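Local coordinates for protein Abbfa_003403 (Acinetobacter baumannii, PDB 4ZXH) that probably assembles a peptide product as a four-domain nonribosomal peptide synthetase, with condensation, adenylation, carrier and thioesterase domains and a phosphopantetheine arm, at residues 30-42 and 115-128. Residues are numbered along the deposited sequence; the frame is centred on the assembly and turned at random.
Sequences QRLEPTCSAYNMV and TKQPFDLTQPPLWR. With PNS (4'-phosphopantetheine), chain B.
With chi1 at -70°, Asn-40 turns its amide toward segment 115-128, where ND2 spends both hydrogens on backbone carbonyls. The bond from Asn-40 ND2 to Thr-115 O is 2.8 Å long and nearly straight (167°), lying in the carbonyl plane; the one to Gln-117 O, 3.0 Å from Asn-40 ND2, is more bent and comes from above the plane of the Gln-117 carbonyl. Arg-128 reaches the same Gln-117 O end-on with NH1 and NH2, so three nitrogens converge on one oxygen. The guanidinium also lies against a face of the Phe-119 ring, with NH1 over its centre, while the Asn-40 amide sits at that ring's edge, its plane turned 70° from the ring. These neighbours together fix the amide's rotation.

At the end of helix 21-32, Gln-30 bends at chi2 to send NE2 back to Cys-36 O, 2.8 Å away, tying the helix end to the turn that follows; OE1 goes to His-146. Nearer the backbone, Gln-30 CB lies 3.8 Å from Leu-121 CD1, the two side chains crossing at about a right angle. Pro-118 CB packs against Pro-34 O, and Ser-37 rests alongside the start of the Lys-116 chain, whose amine pairs with Glu-398.

On the same turn as Asn-40, Tyr-39 places OH 3.1 Å from N41 of phosphopantetheine. The contact thus joins loops that lead into strands 40-49 and 127-135 of one mixed sheet, beside the pantetheine tunnel of a condensation domain.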
ATOM      1  N   GLN A  30       4.072 -13.485  14.439  1.00 29.95           N
ATOM      2  CA  GLN A  30       2.915 -13.811  15.278  1.00 24.38           C
ATOM      3  C   GLN A  30       2.529 -12.697  16.254  1.00 21.90           C
ATOM      4  O   GLN A  30       1.339 -12.518  16.522  1.00 32.32           O
ATOM      5  CB  GLN A  30       3.148 -15.101  16.062  1.00 30.17           C
ATOM      6  CG  GLN A  30       1.854 -15.743  16.562  1.00 20.51           C
ATOM      7  CD  GLN A  30       0.959 -16.184  15.410  1.00 26.97           C
ATOM      8  OE1 GLN A  30       1.348 -17.007  14.598  1.00 37.27           O
ATOM      9  NE2 GLN A  30      -0.242 -15.636  15.342  1.00 24.63           N
ATOM     10  N   ARG A  31       3.504 -11.965  16.799  1.00 22.58           N
ATOM     11  CA  ARG A  31       3.178 -10.768  17.601  1.00 23.67           C
ATOM     12  C   ARG A  31       2.606  -9.673  16.718  1.00 24.04           C
ATOM     13  O   ARG A  31       1.688  -8.958  17.105  1.00 34.76           O
ATOM     14  CB  ARG A  31       4.398 -10.218  18.356  1.00 29.13           C
ATOM     15  CG  ARG A  31       4.665 -10.926  19.653  1.00 48.98           C
ATOM     16  CD  ARG A  31       3.473 -10.820  20.588  1.00 60.65           C
ATOM     17  NE  ARG A  31       3.656  -9.755  21.564  1.00 69.30           N
ATOM     18  CZ  ARG A  31       4.209  -9.942  22.757  1.00 68.61           C
ATOM     19  NH1 ARG A  31       4.606 -11.156  23.096  1.00 77.68           N
ATOM     20  NH2 ARG A  31       4.364  -8.934  23.607  1.00 58.89           N
ATOM     21  N   LEU A  32       3.172  -9.539  15.532  1.00 28.00           N
ATOM     22  CA  LEU A  32       2.788  -8.472  14.632  1.00 30.36           C
ATOM     23  C   LEU A  32       1.327  -8.620  14.212  1.00 33.48           C
ATOM     24  O   LEU A  32       0.581  -7.647  14.172  1.00 28.85           O
ATOM     25  CB  LEU A  32       3.701  -8.473  13.423  1.00 28.87           C
ATOM     26  CG  LEU A  32       3.694  -7.229  12.567  1.00 29.67           C
ATOM     27  CD1 LEU A  32       4.156  -6.037  13.403  1.00 31.67           C
ATOM     28  CD2 LEU A  32       4.611  -7.477  11.391  1.00 24.50           C
ATOM     29  N   GLU A  33       0.911  -9.847  13.921  1.00 30.94           N
ATOM     30  CA  GLU A  33      -0.480 -10.093  13.556  1.00 26.90           C
ATOM     31  C   GLU A  33      -1.032 -11.263  14.379  1.00 31.62           C
ATOM     32  O   GLU A  33      -0.896 -12.412  13.985  1.00 23.66           O
ATOM     33  CB  GLU A  33      -0.588 -10.364  12.046  1.00 22.73           C
ATOM     34  CG  GLU A  33      -1.986 -10.644  11.571  1.00 36.72           C
ATOM     35  CD  GLU A  33      -3.000  -9.719  12.206  1.00 63.36           C
ATOM     36  OE1 GLU A  33      -2.965  -8.493  11.927  1.00 80.26           O
ATOM     37  OE2 GLU A  33      -3.805 -10.221  13.024  1.00 65.31           O
ATOM     38  N   PRO A  34      -1.635 -10.972  15.545  1.00 37.83           N
ATOM     39  CA  PRO A  34      -1.972 -12.059  16.471  1.00 35.50           C
ATOM     40  C   PRO A  34      -2.986 -13.071  15.951  1.00 38.13           C
ATOM     41  O   PRO A  34      -2.942 -14.196  16.431  1.00 45.37           O
ATOM     42  CB  PRO A  34      -2.521 -11.313  17.682  1.00 24.21           C
ATOM     43  CG  PRO A  34      -1.792 -10.025  17.662  1.00 24.88           C
ATOM     44  CD  PRO A  34      -1.733  -9.659  16.204  1.00 33.44           C
ATOM     45  N   THR A  35      -3.833 -12.716  14.986  1.00 43.54           N
ATOM     46  CA  THR A  35      -4.778 -13.687  14.412  1.00 40.68           C
ATOM     47  C   THR A  35      -4.144 -14.575  13.334  1.00 32.86           C
ATOM     48  O   THR A  35      -4.820 -15.372  12.692  1.00 34.68           O
ATOM     49  CB  THR A  35      -6.004 -13.007  13.778  1.00 38.34           C
ATOM     50  OG1 THR A  35      -5.675 -12.577  12.452  1.00 53.81           O
ATOM     51  CG2 THR A  35      -6.469 -11.844  14.611  1.00 24.58           C
ATOM     52  N   CYS A  36      -2.845 -14.432  13.137  1.00 32.22           N
ATOM     53  CA  CYS A  36      -2.148 -15.221  12.140  1.00 26.99           C
ATOM     54  C   CYS A  36      -2.191 -16.705  12.481  1.00 25.51           C
ATOM     55  O   CYS A  36      -1.962 -17.095  13.617  1.00 34.61           O
ATOM     56  CB  CYS A  36      -0.702 -14.740  12.019  1.00 20.22           C
ATOM     57  SG  CYS A  36       0.309 -15.544  10.753  1.00 28.71           S
ATOM     58  N   SER A  37      -2.479 -17.529  11.480  1.00 27.77           N
ATOM     59  CA  SER A  37      -2.409 -18.971  11.633  1.00 26.28           C
ATOM     60  C   SER A  37      -1.483 -19.578  10.587  1.00 29.19           C
ATOM     61  O   SER A  37      -1.331 -20.797  10.485  1.00 20.97           O
ATOM     62  CB  SER A  37      -3.782 -19.582  11.497  1.00 19.32           C
ATOM     63  OG  SER A  37      -4.134 -19.612  10.140  1.00 28.53           O
ATOM     64  N   ALA A  38      -0.853 -18.721   9.804  1.00 23.51           N
ATOM     65  CA  ALA A  38      -0.085 -19.204   8.676  1.00 27.65           C
ATOM     66  C   ALA A  38       1.086 -20.100   9.095  1.00 22.47           C
ATOM     67  O   ALA A  38       1.660 -20.781   8.248  1.00 25.02           O
ATOM     68  CB  ALA A  38       0.411 -18.026   7.844  1.00 24.56           C
ATOM     69  N   TYR A  39       1.439 -20.102  10.380  1.00 21.67           N
ATOM     70  CA  TYR A  39       2.549 -20.935  10.857  1.00 29.39           C
ATOM     71  C   TYR A  39       2.107 -22.055  11.829  1.00 21.09           C
ATOM     72  O   TYR A  39       2.910 -22.581  12.597  1.00 18.79           O
ATOM     73  CB  TYR A  39       3.619 -20.050  11.508  1.00 30.70           C
ATOM     74  CG  TYR A  39       4.300 -19.175  10.501  1.00 32.07           C
ATOM     75  CD1 TYR A  39       5.310 -19.682   9.685  1.00 28.74           C
ATOM     76  CD2 TYR A  39       3.908 -17.850  10.320  1.00 30.63           C
ATOM     77  CE1 TYR A  39       5.926 -18.885   8.728  1.00 21.20           C
ATOM     78  CE2 TYR A  39       4.517 -17.046   9.363  1.00 27.81           C
ATOM     79  CZ  TYR A  39       5.525 -17.576   8.566  1.00 26.61           C
ATOM     80  OH  TYR A  39       6.147 -16.787   7.624  1.00 34.02           O
ATOM     81  N   ASN A  40       0.826 -22.406  11.775  1.00 19.05           N
ATOM     82  CA  ASN A  40       0.283 -23.565  12.476  1.00 17.81           C
ATOM     83  C   ASN A  40       0.525 -24.857  11.711  1.00 31.43           C
ATOM     84  O   ASN A  40      -0.313 -25.238  10.897  1.00 35.90           O
ATOM     85  CB  ASN A  40      -1.227 -23.413  12.668  1.00 29.16           C
ATOM     86  CG  ASN A  40      -1.596 -22.336  13.651  1.00 18.34           C
ATOM     87  OD1 ASN A  40      -0.809 -21.451  13.953  1.00 39.95           O
ATOM     88  ND2 ASN A  40      -2.814 -22.406  14.153  1.00 20.96           N
ATOM     89  N   MET A  41       1.651 -25.531  11.948  1.00 17.74           N
ATOM     90  CA  MET A  41       1.873 -26.827  11.320  1.00 28.27           C
ATOM     91  C   MET A  41       0.835 -27.855  11.819  1.00 37.80           C
ATOM     92  O   MET A  41       0.498 -27.919  13.020  1.00 36.25           O
ATOM     93  CB  MET A  41       3.273 -27.342  11.597  1.00 18.03           C
ATOM     94  CG  MET A  41       4.356 -26.293  11.619  1.00 39.53           C
ATOM     95  SD  MET A  41       5.989 -26.994  11.751  1.00 30.79           S
ATOM     96  CE  MET A  41       6.029 -27.911  10.225  1.00 81.26           C
ATOM     97  N   VAL A  42       0.328 -28.651  10.889  1.00 25.29           N
ATOM     98  CA  VAL A  42      -0.724 -29.600  11.196  1.00 26.13           C
ATOM     99  C   VAL A  42      -0.480 -30.916  10.504  1.00 27.95           C
ATOM    100  O   VAL A  42      -0.397 -30.966   9.274  1.00 25.57           O
ATOM    101  CB  VAL A  42      -2.131 -29.101  10.747  1.00 28.59           C
ATOM    102  CG1 VAL A  42      -3.187 -30.181  11.033  1.00 19.15           C
ATOM    103  CG2 VAL A  42      -2.488 -27.797  11.412  1.00 21.20           C
ATOM    104  N   THR A 115      -7.985 -25.976  13.637  1.00 31.16           N
ATOM    105  CA  THR A 115      -6.526 -25.949  13.710  1.00 24.65           C
ATOM    106  C   THR A 115      -5.930 -24.581  13.369  1.00 23.21           C
ATOM    107  O   THR A 115      -4.772 -24.339  13.660  1.00 21.65           O
ATOM    108  CB  THR A 115      -5.885 -27.012  12.771  1.00 31.13           C
ATOM    109  OG1 THR A 115      -6.170 -26.707  11.402  1.00 28.38           O
ATOM    110  CG2 THR A 115      -6.392 -28.423  13.104  1.00 23.78           C
ATOM    111  N   LYS A 116      -6.707 -23.695  12.750  1.00 31.93           N
ATOM    112  CA  LYS A 116      -6.247 -22.326  12.475  1.00 30.44           C
ATOM    113  C   LYS A 116      -6.437 -21.346  13.639  1.00 25.10           C
ATOM    114  O   LYS A 116      -6.142 -20.155  13.504  1.00 29.33           O
ATOM    115  CB  LYS A 116      -6.953 -21.762  11.234  1.00 22.37           C
ATOM    116  CG  LYS A 116      -6.199 -22.059   9.973  1.00 28.98           C
ATOM    117  CD  LYS A 116      -7.047 -21.968   8.718  1.00 34.27           C
ATOM    118  CE  LYS A 116      -6.304 -22.737   7.611  1.00 43.73           C
ATOM    119  NZ  LYS A 116      -7.018 -22.716   6.301  1.00 62.61           N
ATOM    120  N   GLN A 117      -6.952 -21.820  14.766  1.00 23.45           N
ATOM    121  CA  GLN A 117      -7.083 -20.941  15.921  1.00 24.72           C
ATOM    122  C   GLN A 117      -5.661 -20.570  16.292  1.00 30.53           C
ATOM    123  O   GLN A 117      -4.754 -21.401  16.224  1.00 35.04           O
ATOM    124  CB  GLN A 117      -7.844 -21.613  17.064  1.00 23.37           C
ATOM    125  CG  GLN A 117      -9.345 -21.727  16.793  1.00 41.05           C
ATOM    126  CD  GLN A 117     -10.033 -22.947  17.453  1.00 57.95           C
ATOM    127  OE1 GLN A 117      -9.399 -23.826  18.048  1.00 40.69           O
ATOM    128  NE2 GLN A 117     -11.352 -22.997  17.316  1.00 72.57           N
ATOM    129  N   PRO A 118      -5.444 -19.298  16.594  1.00 25.77           N
ATOM    130  CA  PRO A 118      -4.080 -18.780  16.687  1.00 31.10           C
ATOM    131  C   PRO A 118      -3.458 -19.107  18.024  1.00 25.00           C
ATOM    132  O   PRO A 118      -4.207 -19.334  18.959  1.00 23.92           O
ATOM    133  CB  PRO A 118      -4.272 -17.258  16.528  1.00 29.38           C
ATOM    134  CG  PRO A 118      -5.615 -17.003  17.076  1.00 25.46           C
ATOM    135  CD  PRO A 118      -6.451 -18.239  16.730  1.00 25.97           C
ATOM    136  N   PHE A 119      -2.131 -19.114  18.106  1.00 22.93           N
ATOM    137  CA  PHE A 119      -1.440 -19.302  19.375  1.00 23.49           C
ATOM    138  C   PHE A 119      -0.981 -17.965  19.956  1.00 24.67           C
ATOM    139  O   PHE A 119      -0.672 -17.042  19.222  1.00 33.77           O
ATOM    140  CB  PHE A 119      -0.210 -20.205  19.202  1.00 20.40           C
ATOM    141  CG  PHE A 119      -0.529 -21.648  18.906  1.00 28.90           C
ATOM    142  CD1 PHE A 119      -0.562 -22.592  19.931  1.00 29.44           C
ATOM    143  CD2 PHE A 119      -0.744 -22.074  17.603  1.00 29.23           C
ATOM    144  CE1 PHE A 119      -0.836 -23.913  19.665  1.00 22.73           C
ATOM    145  CE2 PHE A 119      -1.018 -23.394  17.328  1.00 29.90           C
ATOM    146  CZ  PHE A 119      -1.066 -24.319  18.358  1.00 26.16           C
ATOM    147  N   ASP A 120      -0.935 -17.880  21.279  1.00 30.37           N
ATOM    148  CA  ASP A 120      -0.200 -16.840  21.984  1.00 23.25           C
ATOM    149  C   ASP A 120       1.130 -17.445  22.413  1.00 37.58           C
ATOM    150  O   ASP A 120       1.182 -18.278  23.325  1.00 41.00           O
ATOM    151  CB  ASP A 120      -0.995 -16.347  23.190  1.00 28.53           C
ATOM    152  CG  ASP A 120      -0.324 -15.181  23.917  1.00 43.70           C
ATOM    153  OD1 ASP A 120       0.897 -14.928  23.733  1.00 41.16           O
ATOM    154  OD2 ASP A 120      -1.049 -14.500  24.678  1.00 46.75           O
ATOM    155  N   LEU A 121       2.208 -17.045  21.758  1.00 33.78           N
ATOM    156  CA  LEU A 121       3.465 -17.741  21.963  1.00 29.65           C
ATOM    157  C   LEU A 121       4.035 -17.498  23.357  1.00 29.38           C
ATOM    158  O   LEU A 121       4.972 -18.167  23.769  1.00 37.13           O
ATOM    159  CB  LEU A 121       4.478 -17.333  20.893  1.00 27.59           C
ATOM    160  CG  LEU A 121       4.078 -17.670  19.455  1.00 21.25           C
ATOM    161  CD1 LEU A 121       5.177 -17.288  18.491  1.00 21.04           C
ATOM    162  CD2 LEU A 121       3.723 -19.135  19.322  1.00 20.69           C
ATOM    163  N   THR A 122       3.464 -16.555  24.092  1.00 26.78           N
ATOM    164  CA  THR A 122       3.970 -16.250  25.431  1.00 32.00           C
ATOM    165  C   THR A 122       3.345 -17.126  26.526  1.00 39.29           C
ATOM    166  O   THR A 122       3.797 -17.127  27.680  1.00 48.39           O
ATOM    167  CB  THR A 122       3.730 -14.790  25.779  1.00 34.16           C
ATOM    168  OG1 THR A 122       2.373 -14.618  26.186  1.00 41.31           O
ATOM    169  CG2 THR A 122       3.982 -13.929  24.562  1.00 36.23           C
ATOM    170  N   GLN A 123       2.323 -17.883  26.150  1.00 36.17           N
ATOM    171  CA  GLN A 123       1.582 -18.718  27.081  1.00 43.78           C
ATOM    172  C   GLN A 123       1.596 -20.176  26.592  1.00 40.75           C
ATOM    173  O   GLN A 123       1.111 -20.463  25.493  1.00 42.96           O
ATOM    174  CB  GLN A 123       0.139 -18.192  27.213  1.00 56.94           C
ATOM    175  CG  GLN A 123      -0.494 -18.316  28.611  1.00 75.68           C
ATOM    176  CD  GLN A 123       0.321 -17.642  29.717  1.00 84.32           C
ATOM    177  OE1 GLN A 123       0.477 -18.189  30.813  1.00 86.55           O
ATOM    178  NE2 GLN A 123       0.823 -16.438  29.440  1.00 80.85           N
ATOM    179  N   PRO A 124       2.153 -21.101  27.401  1.00 38.86           N
ATOM    180  CA  PRO A 124       2.270 -22.519  27.038  1.00 32.55           C
ATOM    181  C   PRO A 124       0.945 -23.226  27.188  1.00 34.85           C
ATOM    182  O   PRO A 124       0.151 -22.791  28.008  1.00 36.91           O
ATOM    183  CB  PRO A 124       3.278 -23.053  28.048  1.00 30.17           C
ATOM    184  CG  PRO A 124       3.042 -22.232  29.245  1.00 28.68           C
ATOM    185  CD  PRO A 124       2.637 -20.860  28.769  1.00 43.41           C
ATOM    186  N   PRO A 125       0.718 -24.317  26.439  1.00 38.36           N
ATOM    187  CA  PRO A 125       1.663 -24.929  25.492  1.00 35.07           C
ATOM    188  C   PRO A 125       1.597 -24.293  24.111  1.00 32.33           C
ATOM    189  O   PRO A 125       0.604 -23.632  23.828  1.00 38.07           O
ATOM    190  CB  PRO A 125       1.207 -26.392  25.444  1.00 27.54           C
ATOM    191  CG  PRO A 125      -0.264 -26.332  25.760  1.00 27.91           C
ATOM    192  CD  PRO A 125      -0.490 -25.142  26.641  1.00 25.55           C
ATOM    193  N   LEU A 126       2.620 -24.477  23.275  1.00 34.96           N
ATOM    194  CA  LEU A 126       2.578 -23.946  21.903  1.00 27.19           C
ATOM    195  C   LEU A 126       2.203 -25.041  20.907  1.00 28.88           C
ATOM    196  O   LEU A 126       2.659 -25.056  19.761  1.00 28.73           O
ATOM    197  CB  LEU A 126       3.902 -23.320  21.497  1.00 21.35           C
ATOM    198  CG  LEU A 126       4.557 -22.283  22.407  1.00 22.21           C
ATOM    199  CD1 LEU A 126       5.450 -21.407  21.603  1.00 27.58           C
ATOM    200  CD2 LEU A 126       3.570 -21.466  23.211  1.00 22.80           C
ATOM    201  N   TRP A 127       1.361 -25.959  21.360  1.00 23.02           N
ATOM    202  CA  TRP A 127       0.855 -27.022  20.519  1.00 21.72           C
ATOM    203  C   TRP A 127      -0.500 -27.463  21.061  1.00 24.11           C
ATOM    204  O   TRP A 127      -0.813 -27.210  22.226  1.00 33.01           O
ATOM    205  CB  TRP A 127       1.845 -28.186  20.470  1.00 22.82           C
ATOM    206  CG  TRP A 127       2.286 -28.644  21.821  1.00 23.27           C
ATOM    207  CD1 TRP A 127       3.276 -28.104  22.589  1.00 22.22           C
ATOM    208  CD2 TRP A 127       1.769 -29.756  22.555  1.00 23.44           C
ATOM    209  NE1 TRP A 127       3.399 -28.805  23.769  1.00 30.40           N
ATOM    210  CE2 TRP A 127       2.488 -29.832  23.768  1.00 33.10           C
ATOM    211  CE3 TRP A 127       0.774 -30.705  22.306  1.00 25.67           C
ATOM    212  CZ2 TRP A 127       2.234 -30.815  24.733  1.00 37.17           C
ATOM    213  CZ3 TRP A 127       0.525 -31.695  23.270  1.00 25.89           C
ATOM    214  CH2 TRP A 127       1.245 -31.733  24.464  1.00 24.36           C
ATOM    215  N   ARG A 128      -1.312 -28.081  20.201  1.00 23.70           N
ATOM    216  CA  ARG A 128      -2.650 -28.558  20.562  1.00 22.77           C
ATOM    217  C   ARG A 128      -2.953 -29.870  19.872  1.00 31.06           C
ATOM    218  O   ARG A 128      -2.394 -30.180  18.816  1.00 28.43           O
ATOM    219  CB  ARG A 128      -3.724 -27.573  20.157  1.00 28.01           C
ATOM    220  CG  ARG A 128      -3.560 -26.186  20.680  1.00 30.37           C
ATOM    221  CD  ARG A 128      -4.838 -25.436  20.423  1.00 30.79           C
ATOM    222  NE  ARG A 128      -5.179 -25.355  19.004  1.00 33.01           N
ATOM    223  CZ  ARG A 128      -4.969 -24.266  18.264  1.00 29.93           C
ATOM    224  NH1 ARG A 128      -4.411 -23.196  18.820  1.00 24.16           N
ATOM    225  NH2 ARG A 128      -5.334 -24.235  16.987  1.00 23.25           N
TER
HETATM  226  O23 PNS B1401      11.170  -6.211   9.527  1.00 28.78           O
HETATM  227  P24 PNS B1401      12.085  -6.833  10.549  1.00 28.70           P
HETATM  228  O25 PNS B1401      13.468  -6.264  10.714  1.00 28.18           O
HETATM  229  O27 PNS B1401      12.234  -8.374  10.095  1.00 38.06           O
HETATM  230  C28 PNS B1401      11.080  -9.187   9.904  1.00 36.72           C
HETATM  231  C29 PNS B1401      11.525 -10.594   9.546  1.00 39.68           C
HETATM  232  C30 PNS B1401      12.415 -11.053  10.702  1.00 38.81           C
HETATM  233  C31 PNS B1401      12.312 -10.557   8.235  1.00 37.31           C
HETATM  234  C32 PNS B1401      10.291 -11.488   9.357  1.00 36.28           C
HETATM  235  O33 PNS B1401       9.354 -10.756   8.550  1.00 31.14           O
HETATM  236  C34 PNS B1401      10.674 -12.813   8.725  1.00 36.04           C
HETATM  237  O35 PNS B1401      11.442 -13.602   9.273  1.00 32.67           O
HETATM  238  N36 PNS B1401      10.148 -13.124   7.549  1.00 29.27           N
HETATM  239  C37 PNS B1401      10.455 -14.368   6.863  1.00 25.61           C
HETATM  240  C38 PNS B1401       9.143 -15.127   6.674  1.00 31.38           C
HETATM  241  C39 PNS B1401       9.403 -16.602   6.733  0.50 37.97           C
HETATM  242  O40 PNS B1401      10.232 -17.060   7.506  0.50 45.27           O
HETATM  243  N41 PNS B1401       8.667 -17.312   5.891  0.50 35.69           N
HETATM  244  C42 PNS B1401       8.664 -18.743   5.700  0.50 33.92           C
HETATM  245  C43 PNS B1401       7.889 -18.877   4.405  0.50 32.12           C
HETATM  246  S44 PNS B1401       9.086 -19.032   3.072  0.50 61.73           S